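Local coordinates for periplasmic binding protein (Veillonella parvula, PDB 4OVK) that probably binds a small solute in the periplasm and delivers it to the membrane components of an ABC transporter, at residues V181-N186 with T190-N195; G216-V221 with S237-I242. One frame throughout, in Å; residues are numbered along the deposited sequence.

Both segments of contact 1 precede those of contact 2 in the sequence, yet the contact centres lie only about 6 Å apart. Both belong to the lobe built on the parallel sheet of strands 208-209, 180-184, 233-236 and 268-270, one of two lobes that, as in other periplasmic binding proteins, probably enclose the solute. Contact 1 links the end of strand 180-184 to strand 190-192, which pairs antiparallel with strand 218-220; from there contact 2 reaches the loop after strand 233-236. A small two-stranded sheet is thus joined to the loops at the ends of two neighbouring strands of the main sheet. Ser237 OG, 2.8 Å from Gln185 O, probably hydrogen-bonds the two contacts together.

Contact 1 of 2, residues V181-N186 with T190-N195; sequences VLYLQN and TVAGNN
Thr190 meets Gln185 and Asn186 just beyond the end of strand 180-184. Its backbone N gives a long, weak hydrogen bond to Asn186 OD1 (3.4 Å), an oxygen whose stronger partner is the backbone N of Asn188. Asn186 brings this oxygen back over the turn because its CG stands between the backbone N and carbonyl carbon (chi1 58°). The carbonyl of Thr190 is held more firmly: Gln185 N donates to Thr190 O over 2.7 Å, slightly tilted from the carbonyl plane. The two side chains then run side by side in the same direction, the extended Gln185 laying NE2 close to Thr190 CG2 (3.2 Å).

Val191 forms a single antiparallel bridge with Leu184, as a non-hydrogen-bonded pair flanked by backbone bonds. The strand directions are 125° apart and the pairing stops at this one bridge; strand 190-192 has its regular antiparallel partner in strand 218-220. Val191 CA also approaches Tyr183 O at 3.3 Å in a CA-H...O contact. One methyl of Val191, CG1, packs against two leucines, at 3.8 Å from Leu182 CD1 and 4.0 Å from Leu184 CD1.

At Ala192 the backbone N donates nearly straight to Tyr183 O (2.9 Å, 161° at the hydrogen), the main bond to that oxygen, which the CA-H contact only supplements. The methyl CB of Ala192 rests on Tyr183 CB (3.7 Å), whereas the phenol OH of Tyr183 is bonded to Asp279. Where the backbones separate, one water accepts from Tyr183 N and donates to Ala192 O, which also receives Gln199 NE2.

Contact 2 of 2, residues G216-V221 with S237-I242; sequences GSWTKV and SNFDSI
The indole of Trp218 spans the distance from strand 218-220 to Phe239 and Ser237 in the loop after strand 233-236. Starting at CB, the side chain first passes the methyl CG2 of Thr190; further out, Gln185 CG near Trp218 CE3 and Ala192 CB near Trp218 CZ3 lie on opposite sides of the indole plane. With CG anti to the carbonyl carbon (chi1 -65°), the ring system extends towards the loop.

Trp218 NE1 of the five-membered ring comes within 4.1 Å of Phe239 CE1, and Trp218 CZ2 of the six-membered ring is closer to that carbon, at 3.8 Å. The five-membered ring of Trp218 and the Phe239 ring meet obliquely, with planes at 65°; Phe239 has a further partner in Arg277, a cation-pi pair. At the far end Trp218 CH2 stops 4.3 Å from Ser237 CB. Ser237 in turn shapes the loop: its OG accepts from Phe239 N (3.0 Å), making an ST turn.

Replacing Trp218 by alanine would probably open a gap between Gln185 and Ala192 and leave Phe239 without its aromatic neighbour. Across the two segments the indole makes only nonpolar and aromatic contacts; these are weakly directional, so strand and loop probably fit by shape, while the polar bonds that fix the loop are made within it and to residues such as Lys270 and Asp279.

Contact 1 of 2, residues V181-N186 with T190-N195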
ATOM      1  N   VAL A 181      -6.911   1.489 -19.474  1.00 18.16           N
ATOM      2  CA  VAL A 181      -5.806   1.757 -18.548  1.00 16.70           C
ATOM      3  C   VAL A 181      -4.935   0.523 -18.398  1.00 18.44           C
ATOM      4  O   VAL A 181      -5.454  -0.585 -18.171  1.00 19.78           O
ATOM      5  CB  VAL A 181      -6.310   2.167 -17.141  1.00 17.01           C
ATOM      6  CG1 VAL A 181      -5.143   2.559 -16.245  1.00 17.31           C
ATOM      7  CG2 VAL A 181      -7.339   3.296 -17.224  1.00 17.58           C
ATOM      8  N   LEU A 182      -3.621   0.733 -18.524  1.00 16.17           N
ATOM      9  CA  LEU A 182      -2.606  -0.305 -18.335  1.00 17.75           C
ATOM     10  C   LEU A 182      -1.799   0.040 -17.083  1.00 18.76           C
ATOM     11  O   LEU A 182      -1.305   1.169 -16.948  1.00 17.66           O
ATOM     12  CB  LEU A 182      -1.658  -0.343 -19.530  1.00 18.85           C
ATOM     13  CG  LEU A 182      -0.580  -1.432 -19.469  1.00 20.86           C
ATOM     14  CD1 LEU A 182      -1.220  -2.809 -19.573  1.00 25.66           C
ATOM     15  CD2 LEU A 182       0.442  -1.223 -20.570  1.00 23.78           C
ATOM     16  N   TYR A 183      -1.670  -0.919 -16.166  1.00 16.96           N
ATOM     17  CA  TYR A 183      -0.824  -0.743 -14.995  1.00 15.43           C
ATOM     18  C   TYR A 183       0.469  -1.523 -15.260  1.00 16.11           C
ATOM     19  O   TYR A 183       0.487  -2.751 -15.218  1.00 17.25           O
ATOM     20  CB  TYR A 183      -1.552  -1.223 -13.733  1.00 17.84           C
ATOM     21  CG  TYR A 183      -1.190  -0.480 -12.444  1.00 16.68           C
ATOM     22  CD1 TYR A 183       0.093  -0.518 -11.930  1.00 18.45           C
ATOM     23  CD2 TYR A 183      -2.145   0.254 -11.745  1.00 18.43           C
ATOM     24  CE1 TYR A 183       0.417   0.142 -10.746  1.00 21.48           C
ATOM     25  CE2 TYR A 183      -1.830   0.932 -10.577  1.00 19.91           C
ATOM     26  CZ  TYR A 183      -0.550   0.864 -10.074  1.00 20.93           C
ATOM     27  OH  TYR A 183      -0.243   1.516  -8.898  1.00 23.61           O
ATOM     28  N   LEU A 184       1.521  -0.788 -15.610  1.00 16.21           N
ATOM     29  CA  LEU A 184       2.807  -1.360 -15.988  1.00 15.83           C
ATOM     30  C   LEU A 184       3.718  -1.432 -14.763  1.00 16.01           C
ATOM     31  O   LEU A 184       3.961  -0.416 -14.108  1.00 15.57           O
ATOM     32  CB  LEU A 184       3.439  -0.509 -17.116  1.00 16.63           C
ATOM     33  CG  LEU A 184       4.806  -0.929 -17.679  1.00 16.86           C
ATOM     34  CD1 LEU A 184       4.767  -2.298 -18.356  1.00 19.07           C
ATOM     35  CD2 LEU A 184       5.311   0.126 -18.666  1.00 17.61           C
ATOM     36  N   GLN A 185       4.201  -2.635 -14.435  1.00 16.79           N
ATOM     37  CA  GLN A 185       5.032  -2.805 -13.240  1.00 16.81           C
ATOM     38  C   GLN A 185       6.455  -2.285 -13.405  1.00 18.45           C
ATOM     39  O   GLN A 185       7.015  -1.679 -12.476  1.00 18.64           O
ATOM     40  CB  GLN A 185       5.123  -4.271 -12.807  1.00 16.59           C
ATOM     41  CG  GLN A 185       5.554  -4.402 -11.341  1.00 20.48           C
ATOM     42  CD  GLN A 185       5.712  -5.836 -10.855  1.00 26.28           C
ATOM     43  OE1 GLN A 185       5.598  -6.112  -9.660  1.00 31.73           O
ATOM     44  NE2 GLN A 185       5.994  -6.747 -11.770  1.00 29.18           N
ATOM     45  N   ASN A 186       7.055  -2.560 -14.560  1.00 19.65           N
ATOM     46  CA  ASN A 186       8.506  -2.411 -14.707  1.00 20.17           C
ATOM     47  C   ASN A 186       8.951  -2.215 -16.159  1.00 21.32           C
ATOM     48  O   ASN A 186       8.117  -1.987 -17.035  1.00 18.69           O
ATOM     49  CB  ASN A 186       9.210  -3.609 -14.054  1.00 21.53           C
ATOM     50  CG  ASN A 186       8.788  -4.938 -14.629  1.00 21.07           C
ATOM     51  OD1 ASN A 186       8.450  -5.048 -15.803  1.00 23.70           O
ATOM     52  ND2 ASN A 186       8.845  -5.980 -13.800  1.00 24.41           N
ATOM     53  N   THR A 190       5.993  -6.358 -17.742  1.00 24.89           N
ATOM     54  CA  THR A 190       5.149  -7.004 -16.755  1.00 24.19           C
ATOM     55  C   THR A 190       4.047  -6.044 -16.342  1.00 22.53           C
ATOM     56  O   THR A 190       4.313  -4.892 -15.992  1.00 20.00           O
ATOM     57  CB  THR A 190       5.965  -7.434 -15.533  1.00 25.43           C
ATOM     58  OG1 THR A 190       7.013  -8.300 -15.969  1.00 31.88           O
ATOM     59  CG2 THR A 190       5.086  -8.167 -14.528  1.00 25.91           C
ATOM     60  N   VAL A 191       2.810  -6.536 -16.391  1.00 21.90           N
ATOM     61  CA  VAL A 191       1.628  -5.707 -16.189  1.00 23.01           C
ATOM     62  C   VAL A 191       0.728  -6.344 -15.135  1.00 24.61           C
ATOM     63  O   VAL A 191       0.846  -7.542 -14.839  1.00 26.39           O
ATOM     64  CB  VAL A 191       0.844  -5.517 -17.514  1.00 24.78           C
ATOM     65  CG1 VAL A 191       1.773  -4.977 -18.599  1.00 25.20           C
ATOM     66  CG2 VAL A 191       0.197  -6.821 -17.979  1.00 26.91           C
ATOM     67  N   ALA A 192      -0.163  -5.534 -14.576  1.00 25.48           N
ATOM     68  CA  ALA A 192      -1.156  -6.007 -13.620  1.00 27.48           C
ATOM     69  C   ALA A 192      -2.233  -6.814 -14.340  1.00 28.11           C
ATOM     70  O   ALA A 192      -2.872  -6.309 -15.260  1.00 27.89           O
ATOM     71  CB  ALA A 192      -1.786  -4.831 -12.900  1.00 23.74           C
ATOM     72  N   GLY A 193      -2.422  -8.061 -13.915  1.00 29.93           N
ATOM     73  CA  GLY A 193      -3.387  -8.974 -14.535  1.00 27.38           C
ATOM     74  C   GLY A 193      -4.724  -8.965 -13.816  1.00 28.99           C
ATOM     75  O   GLY A 193      -4.918  -8.214 -12.849  1.00 31.23           O
ATOM     76  N   ASN A 194      -5.650  -9.801 -14.275  1.00 32.30           N
ATOM     77  CA  ASN A 194      -7.027  -9.745 -13.764  1.00 36.17           C
ATOM     78  C   ASN A 194      -7.248 -10.356 -12.369  1.00 34.49           C
ATOM     79  O   ASN A 194      -8.364 -10.334 -11.863  1.00 38.78           O
ATOM     80  CB  ASN A 194      -8.021 -10.311 -14.788  1.00 36.89           C
ATOM     81  CG  ASN A 194      -7.812 -11.788 -15.072  1.00 40.34           C
ATOM     82  OD1 ASN A 194      -7.498 -12.578 -14.175  1.00 41.70           O
ATOM     83  ND2 ASN A 194      -7.998 -12.172 -16.333  1.00 40.73           N
ATOM     84  N   ASN A 195      -6.193 -10.879 -11.743  1.00 37.37           N
ATOM     85  CA  ASN A 195      -6.262 -11.256 -10.329  1.00 38.56           C
ATOM     86  C   ASN A 195      -5.700 -10.178  -9.402  1.00 38.49           C
ATOM     87  O   ASN A 195      -5.722 -10.350  -8.191  1.00 39.85           O
ATOM     88  CB  ASN A 195      -5.541 -12.581 -10.086  1.00 43.60           C
ATOM     89  CG  ASN A 195      -6.137 -13.719 -10.884  1.00 44.13           C
ATOM     90  OD1 ASN A 195      -5.459 -14.353 -11.691  1.00 57.75           O
ATOM     91  ND2 ASN A 195      -7.414 -13.978 -10.670  1.00 52.30           N
TER
HETATM   92  O   HOH W   1      -2.840  -3.584 -16.258  1.00 20.92           O

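Contact 2 of 2, residues G216-V221 with S237-I242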
ATOM      1  N   GLY A 216      -3.465 -13.662 -13.589  1.00 41.70           N
ATOM      2  CA  GLY A 216      -2.392 -13.471 -12.598  1.00 42.47           C
ATOM      3  C   GLY A 216      -2.418 -12.093 -11.966  1.00 39.48           C
ATOM      4  O   GLY A 216      -3.222 -11.243 -12.367  1.00 37.95           O
ATOM      5  N   SER A 217      -1.551 -11.860 -10.975  1.00 37.11           N
ATOM      6  CA  SER A 217      -1.476 -10.539 -10.335  1.00 36.12           C
ATOM      7  C   SER A 217      -0.532  -9.616 -11.115  1.00 34.17           C
ATOM      8  O   SER A 217      -0.939  -8.530 -11.537  1.00 32.50           O
ATOM      9  CB  SER A 217      -1.099 -10.644  -8.848  1.00 44.05           C
ATOM     10  OG  SER A 217       0.179 -11.211  -8.662  1.00 49.56           O
ATOM     11  N   TRP A 218       0.709 -10.062 -11.309  1.00 33.73           N
ATOM     12  CA  TRP A 218       1.687  -9.389 -12.170  1.00 32.15           C
ATOM     13  C   TRP A 218       2.167 -10.392 -13.223  1.00 29.90           C
ATOM     14  O   TRP A 218       2.701 -11.451 -12.886  1.00 33.28           O
ATOM     15  CB  TRP A 218       2.877  -8.873 -11.353  1.00 32.28           C
ATOM     16  CG  TRP A 218       2.522  -7.783 -10.342  1.00 32.59           C
ATOM     17  CD1 TRP A 218       2.487  -7.907  -8.981  1.00 34.76           C
ATOM     18  CD2 TRP A 218       2.160  -6.426 -10.626  1.00 29.69           C
ATOM     19  NE1 TRP A 218       2.122  -6.717  -8.403  1.00 33.24           N
ATOM     20  CE2 TRP A 218       1.916  -5.790  -9.388  1.00 28.70           C
ATOM     21  CE3 TRP A 218       2.008  -5.692 -11.804  1.00 27.55           C
ATOM     22  CZ2 TRP A 218       1.535  -4.451  -9.293  1.00 27.83           C
ATOM     23  CZ3 TRP A 218       1.633  -4.359 -11.714  1.00 24.87           C
ATOM     24  CH2 TRP A 218       1.400  -3.750 -10.464  1.00 24.27           C
ATOM     25  N   THR A 219       1.988 -10.058 -14.496  1.00 30.00           N
ATOM     26  CA  THR A 219       2.194 -11.022 -15.574  1.00 30.90           C
ATOM     27  C   THR A 219       2.936 -10.414 -16.764  1.00 29.88           C
ATOM     28  O   THR A 219       2.594  -9.322 -17.221  1.00 29.26           O
ATOM     29  CB  THR A 219       0.838 -11.564 -16.047  1.00 32.31           C
ATOM     30  OG1 THR A 219       0.171 -12.191 -14.941  1.00 34.22           O
ATOM     31  CG2 THR A 219       1.004 -12.560 -17.199  1.00 32.54           C
ATOM     32  N   LYS A 220       3.940 -11.132 -17.265  1.00 33.14           N
ATOM     33  CA  LYS A 220       4.705 -10.670 -18.416  1.00 31.75           C
ATOM     34  C   LYS A 220       3.903 -10.894 -19.704  1.00 32.54           C
ATOM     35  O   LYS A 220       3.317 -11.957 -19.907  1.00 36.95           O
ATOM     36  CB  LYS A 220       6.071 -11.374 -18.489  1.00 36.37           C
ATOM     37  CG  LYS A 220       6.932 -10.896 -19.651  1.00 42.35           C
ATOM     38  CD  LYS A 220       8.410 -11.214 -19.477  1.00 45.77           C
ATOM     39  CE  LYS A 220       9.213 -10.579 -20.604  1.00 53.52           C
ATOM     40  NZ  LYS A 220      10.674 -10.856 -20.504  1.00 59.32           N
ATOM     41  N   VAL A 221       3.881  -9.876 -20.561  1.00 31.61           N
ATOM     42  CA  VAL A 221       3.197  -9.931 -21.853  1.00 33.25           C
ATOM     43  C   VAL A 221       4.144  -9.447 -22.955  1.00 33.27           C
ATOM     44  O   VAL A 221       5.279  -9.052 -22.676  1.00 39.37           O
ATOM     45  CB  VAL A 221       1.895  -9.086 -21.845  1.00 33.67           C
ATOM     46  CG1 VAL A 221       0.980  -9.527 -20.704  1.00 34.68           C
ATOM     47  CG2 VAL A 221       2.190  -7.586 -21.756  1.00 29.41           C
ATOM     48  N   SER A 237       4.174   1.471 -11.853  1.00 13.48           N
ATOM     49  CA  SER A 237       4.253   1.101 -10.455  1.00 13.07           C
ATOM     50  C   SER A 237       5.530   1.609  -9.766  1.00 14.19           C
ATOM     51  O   SER A 237       6.460   2.072 -10.423  1.00 14.53           O
ATOM     52  CB  SER A 237       4.160  -0.421 -10.316  1.00 15.32           C
ATOM     53  OG  SER A 237       5.447  -0.993 -10.293  1.00 20.94           O
ATOM     54  N   ASN A 238       5.561   1.486  -8.436  1.00 15.15           N
ATOM     55  CA  ASN A 238       6.754   1.791  -7.617  1.00 16.46           C
ATOM     56  C   ASN A 238       7.607   0.569  -7.294  1.00 17.14           C
ATOM     57  O   ASN A 238       8.527   0.643  -6.464  1.00 19.71           O
ATOM     58  CB  ASN A 238       6.348   2.492  -6.314  1.00 18.57           C
ATOM     59  CG  ASN A 238       5.893   3.918  -6.550  1.00 19.51           C
ATOM     60  OD1 ASN A 238       4.708   4.205  -6.565  1.00 25.27           O
ATOM     61  ND2 ASN A 238       6.840   4.807  -6.766  1.00 15.52           N
ATOM     62  N   PHE A 239       7.336  -0.554  -7.954  1.00 19.55           N
ATOM     63  CA  PHE A 239       8.203  -1.741  -7.826  1.00 21.97           C
ATOM     64  C   PHE A 239       9.531  -1.583  -8.566  1.00 20.82           C
ATOM     65  O   PHE A 239      10.439  -2.401  -8.405  1.00 26.33           O
ATOM     66  CB  PHE A 239       7.489  -2.988  -8.363  1.00 23.81           C
ATOM     67  CG  PHE A 239       6.436  -3.534  -7.446  1.00 26.68           C
ATOM     68  CD1 PHE A 239       5.127  -3.082  -7.516  1.00 29.87           C
ATOM     69  CD2 PHE A 239       6.752  -4.541  -6.527  1.00 34.54           C
ATOM     70  CE1 PHE A 239       4.151  -3.603  -6.675  1.00 36.98           C
ATOM     71  CE2 PHE A 239       5.778  -5.064  -5.689  1.00 37.57           C
ATOM     72  CZ  PHE A 239       4.478  -4.595  -5.761  1.00 37.36           C
ATOM     73  N   ASP A 240       9.642  -0.531  -9.372  1.00 21.71           N
ATOM     74  CA  ASP A 240      10.706  -0.380 -10.345  1.00 20.65           C
ATOM     75  C   ASP A 240      10.997   1.105 -10.505  1.00 17.78           C
ATOM     76  O   ASP A 240      10.128   1.939 -10.227  1.00 19.60           O
ATOM     77  CB  ASP A 240      10.206  -0.950 -11.678  1.00 22.64           C
ATOM     78  CG  ASP A 240      11.278  -1.020 -12.719  1.00 22.82           C
ATOM     79  OD1 ASP A 240      12.016  -2.020 -12.737  1.00 26.73           O
ATOM     80  OD2 ASP A 240      11.394  -0.064 -13.516  1.00 26.41           O
ATOM     81  N   SER A 241      12.192   1.440 -10.989  1.00 17.88           N
ATOM     82  CA  SER A 241      12.571   2.847 -11.191  1.00 17.98           C
ATOM     83  C   SER A 241      11.898   3.519 -12.389  1.00 17.65           C
ATOM     84  O   SER A 241      12.068   4.712 -12.572  1.00 18.12           O
ATOM     85  CB  SER A 241      14.089   2.964 -11.388  1.00 22.07           C
ATOM     86  OG  SER A 241      14.476   2.541 -12.707  1.00 23.55           O
ATOM     87  N   ILE A 242      11.161   2.771 -13.209  1.00 15.99           N
ATOM     88  CA  ILE A 242      10.614   3.309 -14.452  1.00 15.95           C
ATOM     89  C   ILE A 242       9.807   4.596 -14.215  1.00 14.65           C
ATOM     90  O   ILE A 242       9.015   4.698 -13.275  1.00 14.00           O
ATOM     91  CB  ILE A 242       9.801   2.243 -15.217  1.00 16.24           C
ATOM     92  CG1 ILE A 242       9.428   2.731 -16.623  1.00 18.93           C
ATOM     93  CG2 ILE A 242       8.569   1.828 -14.427  1.00 17.39           C
ATOM     94  CD1 ILE A 242       8.752   1.663 -17.459  1.00 21.46           C
TER